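Local coordinates for protein glycosyltransferase (Streptomyces halstedii, PDB 3WAD) that belongs to the GT-B glycosyltransferases, two-domain proteins in which each domain is built round a parallel, Rossmann-like beta sheet flanked by helices, at residues V364-T368 / P369-R373; R159-D162 / H163-L167; D108-M111 / T112-V116; T88-Y91 / I92-F96. One frame throughout, in Å; residues are numbered along the deposited sequence.

All four contacts are local, between side chains a turn or so apart at a helix start or along a helix. Contacts 2, 3 and 4 belong to the N-terminal half of the GT-B fold and contact 1 to the C-terminal half; contact 1 is far from the rest, its centre about 46 Å from that of contact 3 and about 34 Å from that of contact 4. Contacts 2 and 4 are direct neighbours, with centres about 10 Å apart: F164 CE1 comes within 3.3 Å of W89 NE1, and the two rings stack between helix 156-168 and helix 89-106. Contact 3 begins the next helix along the chain, 109-122, with its nearest atoms about 15 Å from contact 4.

Contact 1: residues V364-T368 / P369-R373; sequences VPDLT and PDRLR
T368 and R371 hold the tight end of this contact, where the chain leaves the loop after strand 359-361 and turns into helix 369-381. T368 OG1 sits between its own backbone N and carbonyl carbon (chi1 65°), which turns the oxygen over the first helical turn, where it accepts from R371 N at 3.1 Å. The T368 carbonyl is used as well: L372 N donates to T368 O at 3.1 Å, almost straight at 172°. The R371 side chain closes over this corner, its CG only 3.1 Å from T368 OG1, and T368 CG2 lies over one face of the guanidinium. On the inner side, L367 CD1 meets L372 CG at 4.1 Å. The two leucines and P369 continue that apolar patch onto F269, A272 and V273 of helix 266-274.

The outer side is much looser. R371 is exposed, and its NH1 comes to 3.1 Å from D366 O at an angle too poor for a hydrogen bond. D366 OD1 stays 4.1 Å from the same NH1, so the opposite charges probably attract without forming a salt bridge. Within the helix, R373 NH1 and D370 OD1 do form a salt bridge, 3.5 Å apart, but one of charges only: no N-H points at the oxygen. This is a threonine N-cap followed by proline in the first turn, a common way to start an alpha helix.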
loop_
_atom_site.group_PDB
_atom_site.type_symbol
_atom_site.label_atom_id
_atom_site.label_comp_id
_atom_site.label_asym_id
_atom_site.label_seq_id
_atom_site.Cartn_x
_atom_site.Cartn_y
_atom_site.Cartn_z
ATOM N N VAL B 364 8.631 -16.193 31.159
ATOM C CA VAL B 364 9.071 -15.060 31.948
ATOM C C VAL B 364 9.582 -15.478 33.359
ATOM O O VAL B 364 10.757 -15.233 33.661
ATOM C CB VAL B 364 7.995 -13.942 31.995
ATOM C CG1 VAL B 364 8.315 -12.898 33.014
ATOM C CG2 VAL B 364 7.936 -13.244 30.642
ATOM N N PRO B 365 8.736 -16.126 34.209
ATOM C CA PRO B 365 9.251 -16.575 35.528
ATOM C C PRO B 365 10.560 -17.422 35.550
ATOM O O PRO B 365 11.176 -17.516 36.617
ATOM C CB PRO B 365 8.074 -17.396 36.112
ATOM C CG PRO B 365 7.101 -17.593 34.983
ATOM C CD PRO B 365 7.300 -16.425 34.065
ATOM N N ASP B 366 10.971 -18.038 34.427
ATOM C CA ASP B 366 12.227 -18.848 34.310
ATOM C C ASP B 366 13.386 -18.149 33.614
ATOM O O ASP B 366 14.377 -18.778 33.226
ATOM C CB ASP B 366 11.978 -20.127 33.504
ATOM C CG ASP B 366 10.938 -21.009 34.107
ATOM O OD1 ASP B 366 10.671 -20.953 35.335
ATOM O OD2 ASP B 366 10.360 -21.768 33.332
ATOM N N LEU B 367 13.249 -16.851 33.418
ATOM C CA LEU B 367 14.181 -16.097 32.643
ATOM C C LEU B 367 15.458 -15.910 33.442
ATOM O O LEU B 367 15.403 -15.318 34.489
ATOM C CB LEU B 367 13.537 -14.736 32.462
ATOM C CG LEU B 367 13.896 -13.852 31.317
ATOM C CD1 LEU B 367 14.045 -14.722 30.089
ATOM C CD2 LEU B 367 12.711 -12.851 31.215
ATOM N N THR B 368 16.586 -16.457 32.980
ATOM C CA THR B 368 17.905 -16.027 33.459
ATOM C C THR B 368 18.771 -15.663 32.249
ATOM O O THR B 368 18.519 -16.141 31.129
ATOM C CB THR B 368 18.617 -17.092 34.361
ATOM O OG1 THR B 368 18.928 -18.276 33.613
ATOM C CG2 THR B 368 17.724 -17.502 35.463
ATOM N N PRO B 369 19.824 -14.843 32.455
ATOM C CA PRO B 369 20.713 -14.542 31.291
ATOM C C PRO B 369 21.311 -15.822 30.705
ATOM O O PRO B 369 21.306 -16.048 29.471
ATOM C CB PRO B 369 21.772 -13.628 31.899
ATOM C CG PRO B 369 21.065 -12.949 33.030
ATOM C CD PRO B 369 20.121 -13.983 33.611
ATOM N N ASP B 370 21.726 -16.701 31.610
ATOM C CA ASP B 370 22.360 -17.928 31.224
ATOM C C ASP B 370 21.446 -18.856 30.428
ATOM O O ASP B 370 21.903 -19.442 29.433
ATOM C CB ASP B 370 22.908 -18.649 32.452
ATOM C CG ASP B 370 24.232 -18.064 32.930
ATOM O OD1 ASP B 370 24.602 -16.934 32.527
ATOM O OD2 ASP B 370 24.901 -18.760 33.740
ATOM N N ARG B 371 20.191 -18.979 30.875
ATOM C CA ARG B 371 19.158 -19.725 30.141
ATOM C C ARG B 371 18.910 -19.216 28.731
ATOM O O ARG B 371 18.884 -20.035 27.794
ATOM C CB ARG B 371 17.855 -19.816 30.915
ATOM C CG ARG B 371 17.998 -20.758 32.034
ATOM C CD ARG B 371 16.690 -21.004 32.763
ATOM N NE ARG B 371 16.952 -20.965 34.203
ATOM C CZ ARG B 371 16.046 -21.101 35.182
ATOM N NH1 ARG B 371 14.759 -21.309 34.909
ATOM N NH2 ARG B 371 16.443 -21.032 36.463
ATOM N N LEU B 372 18.780 -17.909 28.547
ATOM C CA LEU B 372 18.642 -17.353 27.170
ATOM C C LEU B 372 19.852 -17.644 26.303
ATOM O O LEU B 372 19.727 -18.107 25.174
ATOM C CB LEU B 372 18.477 -15.852 27.181
ATOM C CG LEU B 372 17.152 -15.192 27.481
ATOM C CD1 LEU B 372 17.354 -13.631 27.319
ATOM C CD2 LEU B 372 15.972 -15.750 26.613
ATOM N N ARG B 373 21.046 -17.369 26.828
ATOM C CA ARG B 373 22.249 -17.573 26.061
ATOM C C ARG B 373 22.371 -19.029 25.605
ATOM O O ARG B 373 22.606 -19.346 24.370
ATOM C CB ARG B 373 23.434 -17.126 26.918
ATOM C CG ARG B 373 24.751 -17.307 26.304
ATOM C CD ARG B 373 25.812 -17.445 27.421
ATOM N NE ARG B 373 25.693 -18.706 28.157
ATOM C CZ ARG B 373 26.193 -18.918 29.382
ATOM N NH1 ARG B 373 26.871 -17.960 30.033
ATOM N NH2 ARG B 373 26.021 -20.113 29.953
#

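Contact 2: residues R159-D162 / H163-L167; sequences RMRD and HFNRL
Within helix 156-168 of the N-terminal Rossmann-like domain, R161 and N165 meet one turn apart on the same flank. N165 OD1 stands 3.3 Å above the R161 guanidinium plane, over its centre, with the amide turned 73° against it; no N-H points at the oxygen, so this is a polar contact across a face. The R161 chain bends at chi2 (67°) and carries NH1 to 3.5 Å from F164 CD2. Two outside carboxylates, E197 and D178, hold the guanidinium by salt bridges, and E197 also takes a hydrogen bond from N165 ND2, so one acid positions both partners.

A second group lies round H163. R159 O approaches its CD2 at 3.1 Å, obliquely to the ring, while the backbone bond from H163 N to the same oxygen is weak. One water joins R159 NH1 to H163 NE2; R159 also hydrogen-bonds Q156. Another water links D162 OD1 to N165 ND2, bridging two side chains three residues apart. At the ring's other nitrogen, R166 NH2 donates to H163 ND1 at 2.8 Å, lying near both the imidazole and the guanidinium planes, with an N-H...N angle of 163°.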
loop_
_atom_site.group_PDB
_atom_site.type_symbol
_atom_site.label_atom_id
_atom_site.label_comp_id
_atom_site.label_asym_id
_atom_site.label_seq_id
_atom_site.Cartn_x
_atom_site.Cartn_y
_atom_site.Cartn_z
ATOM N N ARG B 159 -12.927 -19.841 20.195
ATOM C CA ARG B 159 -12.700 -20.977 21.115
ATOM C C ARG B 159 -13.545 -20.896 22.423
ATOM O O ARG B 159 -14.254 -21.847 22.811
ATOM C CB ARG B 159 -11.202 -21.072 21.438
ATOM C CG ARG B 159 -10.845 -22.218 22.425
ATOM C CD ARG B 159 -9.359 -22.162 22.831
ATOM N NE ARG B 159 -9.041 -20.956 23.583
ATOM C CZ ARG B 159 -9.255 -20.772 24.892
ATOM N NH1 ARG B 159 -9.804 -21.743 25.651
ATOM N NH2 ARG B 159 -8.891 -19.605 25.453
ATOM N N MET B 160 -13.534 -19.750 23.094
ATOM C CA MET B 160 -14.366 -19.620 24.261
ATOM C C MET B 160 -15.857 -19.623 23.838
ATOM O O MET B 160 -16.729 -20.056 24.602
ATOM C CB MET B 160 -14.080 -18.277 24.994
ATOM C CG MET B 160 -12.613 -18.095 25.424
ATOM S SD MET B 160 -12.389 -18.834 27.042
ATOM C CE MET B 160 -12.489 -17.348 28.019
ATOM N N ARG B 161 -16.165 -19.010 22.693
ATOM C CA ARG B 161 -17.586 -18.882 22.333
ATOM C C ARG B 161 -18.216 -20.276 22.039
ATOM O O ARG B 161 -19.377 -20.535 22.375
ATOM C CB ARG B 161 -17.778 -17.979 21.115
ATOM C CG ARG B 161 -19.253 -17.898 20.729
ATOM C CD ARG B 161 -19.990 -17.185 21.817
ATOM N NE ARG B 161 -21.309 -16.710 21.386
ATOM C CZ ARG B 161 -22.241 -16.208 22.189
ATOM N NH1 ARG B 161 -21.971 -15.994 23.484
ATOM N NH2 ARG B 161 -23.436 -15.811 21.680
ATOM N N ASP B 162 -17.439 -21.120 21.398
ATOM C CA ASP B 162 -17.890 -22.501 21.122
ATOM C C ASP B 162 -18.185 -23.248 22.406
ATOM O O ASP B 162 -19.283 -23.846 22.517
ATOM C CB ASP B 162 -16.895 -23.236 20.278
ATOM C CG ASP B 162 -16.929 -22.781 18.864
ATOM O OD1 ASP B 162 -17.900 -22.057 18.430
ATOM O OD2 ASP B 162 -15.950 -23.101 18.181
ATOM N N HIS B 163 -17.255 -23.178 23.361
ATOM C CA HIS B 163 -17.436 -23.803 24.664
ATOM C C HIS B 163 -18.699 -23.249 25.283
ATOM O O HIS B 163 -19.529 -24.031 25.747
ATOM C CB HIS B 163 -16.309 -23.493 25.655
ATOM C CG HIS B 163 -15.071 -24.311 25.492
ATOM N ND1 HIS B 163 -14.993 -25.642 25.850
ATOM C CD2 HIS B 163 -13.823 -23.965 25.086
ATOM C CE1 HIS B 163 -13.779 -26.098 25.598
ATOM N NE2 HIS B 163 -13.046 -25.096 25.147
ATOM N N PHE B 164 -18.814 -21.918 25.338
ATOM C CA PHE B 164 -19.971 -21.279 25.927
ATOM C C PHE B 164 -21.286 -21.707 25.301
ATOM O O PHE B 164 -22.304 -21.890 26.022
ATOM C CB PHE B 164 -19.890 -19.755 25.835
ATOM C CG PHE B 164 -20.950 -19.049 26.598
ATOM C CD1 PHE B 164 -20.877 -18.970 27.976
ATOM C CD2 PHE B 164 -21.999 -18.434 25.955
ATOM C CE1 PHE B 164 -21.800 -18.255 28.722
ATOM C CE2 PHE B 164 -22.976 -17.727 26.686
ATOM C CZ PHE B 164 -22.875 -17.641 28.065
ATOM N N ASN B 165 -21.287 -21.848 23.965
ATOM C CA ASN B 165 -22.563 -22.169 23.315
ATOM C C ASN B 165 -22.920 -23.658 23.555
ATOM O O ASN B 165 -24.083 -23.957 23.700
ATOM C CB ASN B 165 -22.581 -21.883 21.797
ATOM C CG ASN B 165 -22.505 -20.406 21.444
ATOM O OD1 ASN B 165 -22.914 -19.537 22.197
ATOM N ND2 ASN B 165 -21.949 -20.126 20.268
ATOM N N ARG B 166 -21.927 -24.557 23.509
ATOM C CA ARG B 166 -22.105 -25.965 23.947
ATOM C C ARG B 166 -22.655 -25.985 25.399
ATOM O O ARG B 166 -23.742 -26.516 25.657
ATOM C CB ARG B 166 -20.798 -26.764 23.827
ATOM C CG ARG B 166 -20.935 -28.188 24.488
ATOM C CD ARG B 166 -19.689 -29.110 24.411
ATOM N NE ARG B 166 -18.695 -28.767 25.437
ATOM C CZ ARG B 166 -17.647 -27.962 25.241
ATOM N NH1 ARG B 166 -17.410 -27.408 24.047
ATOM N NH2 ARG B 166 -16.823 -27.709 26.242
ATOM N N LEU B 167 -21.963 -25.364 26.345
ATOM C CA LEU B 167 -22.492 -25.347 27.743
ATOM C C LEU B 167 -23.930 -24.809 27.888
ATOM O O LEU B 167 -24.758 -25.390 28.603
ATOM C CB LEU B 167 -21.542 -24.682 28.702
ATOM C CG LEU B 167 -20.080 -25.145 28.632
ATOM C CD1 LEU B 167 -19.262 -24.375 29.652
ATOM C CD2 LEU B 167 -19.910 -26.635 28.857
HETATM O O HOH W 1 -10.083 -24.534 25.047
HETATM O O HOH W 2 -20.561 -22.109 18.999
#

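Contact 3: residues D108-M111 / T112-V116; sequences DSTM and TADLV
The flat groups that matter between D108 and T112, and between T110 and D114, are a peptide carbonyl and a carboxylate. The D108 carbonyl accepts twice. T112 N comes nearly end-on to D108 O at a short 2.6 Å, and T112 OG1 donates to D108 O at 2.7 Å from above the carbonyl plane, 45° out of it. The hydroxyl gets there because it lies beside its own backbone N and anti to the carbonyl carbon (chi1 -58°), so it folds back along the helix towards the preceding turn. T112 OG1 also hydrogen-bonds K187 NZ, a second partner for an oxygen of a buried residue.

The D114 carboxylate lies alongside T110, the two side chains pointing the same way. D114 OD1 has T110 CG2 at 4.2 Å and T110 O at 3.3 Å; the latter is a meeting of two acceptors. D114 OD2 turns to G54 N, its hydrogen-bond donor, and the residue also packs on R240 of the second subunit.

D108 holds the N-cap position of helix 109-122, but its side chain makes no capping bond. On the buried flank M111 and L115 face strand 2-6, with T6 touching both, while T112 packs on A135 and I138 of helix 135-141. The chemistry implies a helix start in which the D108 carbonyl takes two bonds, from the backbone and the hydroxyl of T112, beside the regular backbone bonds of the next residues; the positive charge of K187 at the bridging hydroxyl would probably polarise T112 OG1 and strengthen its bond to D108 O.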
loop_
_atom_site.group_PDB
_atom_site.type_symbol
_atom_site.label_atom_id
_atom_site.label_comp_id
_atom_site.label_asym_id
_atom_site.label_seq_id
_atom_site.Cartn_x
_atom_site.Cartn_y
_atom_site.Cartn_z
ATOM N N ASP B 108 -17.183 2.589 20.041
ATOM C CA ASP B 108 -18.217 3.451 20.498
ATOM C C ASP B 108 -19.562 3.484 19.857
ATOM O O ASP B 108 -19.660 3.249 18.707
ATOM C CB ASP B 108 -17.718 4.960 20.252
ATOM C CG ASP B 108 -17.410 5.485 21.486
ATOM O OD1 ASP B 108 -17.717 4.526 22.293
ATOM O OD2 ASP B 108 -16.833 6.561 21.714
ATOM N N SER B 109 -20.555 3.943 20.609
ATOM C CA SER B 109 -21.857 4.268 19.976
ATOM C C SER B 109 -21.675 5.370 18.910
ATOM O O SER B 109 -22.346 5.318 17.862
ATOM C CB SER B 109 -22.873 4.689 21.013
ATOM O OG SER B 109 -22.527 5.954 21.467
ATOM N N THR B 110 -20.742 6.318 19.150
ATOM C CA THR B 110 -20.394 7.339 18.145
ATOM C C THR B 110 -19.674 6.698 16.945
ATOM O O THR B 110 -20.064 6.914 15.791
ATOM C CB THR B 110 -19.561 8.456 18.693
ATOM O OG1 THR B 110 -20.271 9.096 19.794
ATOM C CG2 THR B 110 -19.324 9.520 17.528
ATOM N N MET B 111 -18.638 5.900 17.212
ATOM C CA MET B 111 -17.924 5.189 16.150
ATOM C C MET B 111 -18.847 4.300 15.357
ATOM O O MET B 111 -18.772 4.257 14.122
ATOM C CB MET B 111 -16.768 4.397 16.772
ATOM C CG MET B 111 -15.661 4.150 15.877
ATOM S SD MET B 111 -15.925 2.529 15.433
ATOM C CE MET B 111 -14.368 1.964 14.793
ATOM N N THR B 112 -19.694 3.572 16.084
ATOM C CA THR B 112 -20.640 2.669 15.493
ATOM C C THR B 112 -21.688 3.444 14.656
ATOM O O THR B 112 -21.955 3.069 13.528
ATOM C CB THR B 112 -21.235 1.729 16.581
ATOM O OG1 THR B 112 -20.157 0.997 17.232
ATOM C CG2 THR B 112 -22.233 0.712 16.001
ATOM N N ALA B 113 -22.255 4.512 15.190
ATOM C CA ALA B 113 -23.222 5.316 14.393
ATOM C C ALA B 113 -22.545 5.903 13.101
ATOM O O ALA B 113 -23.050 5.732 11.903
ATOM C CB ALA B 113 -23.861 6.353 15.307
ATOM N N ASP B 114 -21.339 6.463 13.274
ATOM C CA ASP B 114 -20.582 6.920 12.084
ATOM C C ASP B 114 -20.334 5.823 11.142
ATOM O O ASP B 114 -20.434 6.036 9.937
ATOM C CB ASP B 114 -19.209 7.569 12.394
ATOM C CG ASP B 114 -19.342 8.903 13.072
ATOM O OD1 ASP B 114 -20.480 9.218 13.518
ATOM O OD2 ASP B 114 -18.309 9.627 13.203
ATOM N N LEU B 115 -19.927 4.641 11.613
ATOM C CA LEU B 115 -19.705 3.557 10.609
ATOM C C LEU B 115 -21.026 3.073 9.904
ATOM O O LEU B 115 -21.000 2.732 8.722
ATOM C CB LEU B 115 -18.928 2.337 11.178
ATOM C CG LEU B 115 -18.450 1.264 10.191
ATOM C CD1 LEU B 115 -17.284 1.787 9.311
ATOM C CD2 LEU B 115 -17.944 0.019 10.949
ATOM N N VAL B 116 -22.111 2.936 10.672
ATOM C CA VAL B 116 -23.441 2.606 10.049
ATOM C C VAL B 116 -23.856 3.647 8.961
ATOM O O VAL B 116 -24.117 3.288 7.800
ATOM C CB VAL B 116 -24.522 2.465 11.083
ATOM C CG1 VAL B 116 -25.872 2.096 10.380
ATOM C CG2 VAL B 116 -24.149 1.335 12.117
#

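Contact 4: residues T88-Y91 / I92-F96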
loop_
_atom_site.group_PDB
_atom_site.type_symbol
_atom_site.label_atom_id
_atom_site.label_comp_id
_atom_site.label_asym_id
_atom_site.label_seq_id
_atom_site.Cartn_x
_atom_site.Cartn_y
_atom_site.Cartn_z
ATOM N N THR B 88 -15.456 -23.018 32.917
ATOM C CA THR B 88 -16.850 -23.287 33.268
ATOM C C THR B 88 -17.763 -22.273 32.567
ATOM O O THR B 88 -17.286 -21.217 32.146
ATOM C CB THR B 88 -17.060 -23.030 34.754
ATOM O OG1 THR B 88 -16.776 -21.660 34.995
ATOM C CG2 THR B 88 -16.054 -23.871 35.623
ATOM N N TRP B 89 -19.065 -22.591 32.472
ATOM C CA TRP B 89 -20.084 -21.667 31.999
ATOM C C TRP B 89 -19.965 -20.306 32.749
ATOM O O TRP B 89 -19.951 -19.243 32.086
ATOM C CB TRP B 89 -21.486 -22.236 32.201
ATOM C CG TRP B 89 -22.559 -21.345 31.554
ATOM C CD1 TRP B 89 -23.000 -21.390 30.236
ATOM C CD2 TRP B 89 -23.265 -20.274 32.179
ATOM N NE1 TRP B 89 -23.953 -20.414 30.022
ATOM C CE2 TRP B 89 -24.140 -19.719 31.199
ATOM C CE3 TRP B 89 -23.259 -19.724 33.492
ATOM C CZ2 TRP B 89 -24.986 -18.644 31.483
ATOM C CZ3 TRP B 89 -24.101 -18.655 33.765
ATOM C CH2 TRP B 89 -24.961 -18.135 32.777
ATOM N N GLN B 90 -19.824 -20.314 34.096
ATOM C CA GLN B 90 -19.777 -19.061 34.829
ATOM C C GLN B 90 -18.549 -18.190 34.465
ATOM O O GLN B 90 -18.641 -16.946 34.347
ATOM C CB GLN B 90 -19.742 -19.281 36.342
ATOM C CG GLN B 90 -20.123 -18.005 37.141
ATOM C CD GLN B 90 -21.510 -17.396 36.707
ATOM O OE1 GLN B 90 -22.556 -18.078 36.768
ATOM N NE2 GLN B 90 -21.501 -16.126 36.221
ATOM N N TYR B 91 -17.405 -18.830 34.343
ATOM C CA TYR B 91 -16.184 -18.118 33.952
ATOM C C TYR B 91 -16.284 -17.467 32.575
ATOM O O TYR B 91 -15.953 -16.306 32.424
ATOM C CB TYR B 91 -15.001 -19.076 33.935
ATOM C CG TYR B 91 -13.669 -18.398 33.526
ATOM C CD1 TYR B 91 -12.964 -17.584 34.415
ATOM C CD2 TYR B 91 -13.161 -18.567 32.257
ATOM C CE1 TYR B 91 -11.742 -16.980 34.049
ATOM C CE2 TYR B 91 -11.940 -17.990 31.863
ATOM C CZ TYR B 91 -11.238 -17.194 32.766
ATOM O OH TYR B 91 -10.065 -16.612 32.367
ATOM N N ILE B 92 -16.707 -18.231 31.562
ATOM C CA ILE B 92 -16.799 -17.704 30.187
ATOM C C ILE B 92 -17.891 -16.596 30.075
ATOM O O ILE B 92 -17.686 -15.503 29.473
ATOM C CB ILE B 92 -17.009 -18.865 29.234
ATOM C CG1 ILE B 92 -15.755 -19.711 29.274
ATOM C CG2 ILE B 92 -17.292 -18.358 27.783
ATOM C CD1 ILE B 92 -15.855 -20.937 28.409
ATOM N N HIS B 93 -19.011 -16.833 30.748
ATOM C CA HIS B 93 -20.008 -15.814 30.979
ATOM C C HIS B 93 -19.411 -14.493 31.478
ATOM O O HIS B 93 -19.713 -13.393 30.940
ATOM C CB HIS B 93 -21.037 -16.329 31.981
ATOM C CG HIS B 93 -22.038 -15.300 32.367
ATOM N ND1 HIS B 93 -21.742 -14.291 33.252
ATOM C CD2 HIS B 93 -23.320 -15.100 31.974
ATOM C CE1 HIS B 93 -22.798 -13.509 33.394
ATOM N NE2 HIS B 93 -23.771 -13.979 32.633
ATOM N N ASP B 94 -18.594 -14.583 32.523
ATOM C CA ASP B 94 -18.031 -13.367 33.094
ATOM C C ASP B 94 -16.936 -12.775 32.208
ATOM O O ASP B 94 -16.797 -11.582 32.194
ATOM C CB ASP B 94 -17.529 -13.532 34.522
ATOM C CG ASP B 94 -18.633 -13.983 35.507
ATOM O OD1 ASP B 94 -19.861 -13.812 35.234
ATOM O OD2 ASP B 94 -18.235 -14.511 36.595
ATOM N N VAL B 95 -16.170 -13.608 31.510
ATOM C CA VAL B 95 -15.244 -13.084 30.543
ATOM C C VAL B 95 -16.073 -12.228 29.514
ATOM O O VAL B 95 -15.710 -11.093 29.219
ATOM C CB VAL B 95 -14.399 -14.183 29.848
ATOM C CG1 VAL B 95 -13.659 -13.602 28.753
ATOM C CG2 VAL B 95 -13.314 -14.772 30.849
ATOM N N PHE B 96 -17.188 -12.792 29.038
ATOM C CA PHE B 96 -18.019 -12.127 28.064
ATOM C C PHE B 96 -18.617 -10.828 28.561
ATOM O O PHE B 96 -18.636 -9.824 27.820
ATOM C CB PHE B 96 -19.097 -13.046 27.483
ATOM C CG PHE B 96 -18.569 -14.082 26.568
ATOM C CD1 PHE B 96 -17.357 -13.925 25.961
ATOM C CD2 PHE B 96 -19.318 -15.232 26.289
ATOM C CE1 PHE B 96 -16.860 -14.870 25.107
ATOM C CE2 PHE B 96 -18.824 -16.184 25.392
ATOM C CZ PHE B 96 -17.607 -16.028 24.841
#
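The chain enters helix 89-106 at T88, an N-cap whose OG1 accepts from Y91 N at 3.0 Å while its carbonyl receives I92 N, and regular bonds four residues apart follow. D94 OD1 is the polar focus. Q90 NE2 donates to D94 OD1 at 3.0 Å, on the syn side, and H93 ND1 donates to the same oxygen at 2.8 Å, on the anti side; both arrive from one face of the carboxylate. The H93 bond holds the imidazole in a fixed rotation, and the bend of Q90 at chi2 (54°) brings its amide round to the carboxylate.

W89 and H93 cross obliquely, ring planes 37° apart. H93 CB stands over the face of the tryptophan six-membered ring, 4.2 Å from its centroid, a CH-pi contact. A second one forms further along: V95 CG2 lies 3.9 Å from the centroid of the Y91 ring, over its face. Y91 OH, at the ring's far end, hydrogen-bonds T78 O.

W89 NE1 reaches T168 OG1 at the end of helix 156-168, and R171 makes a cation-pi contact with the indole. I92 rests on H163 of that helix, while H93 and F96 pack on P179 and L180 of helix 179-188.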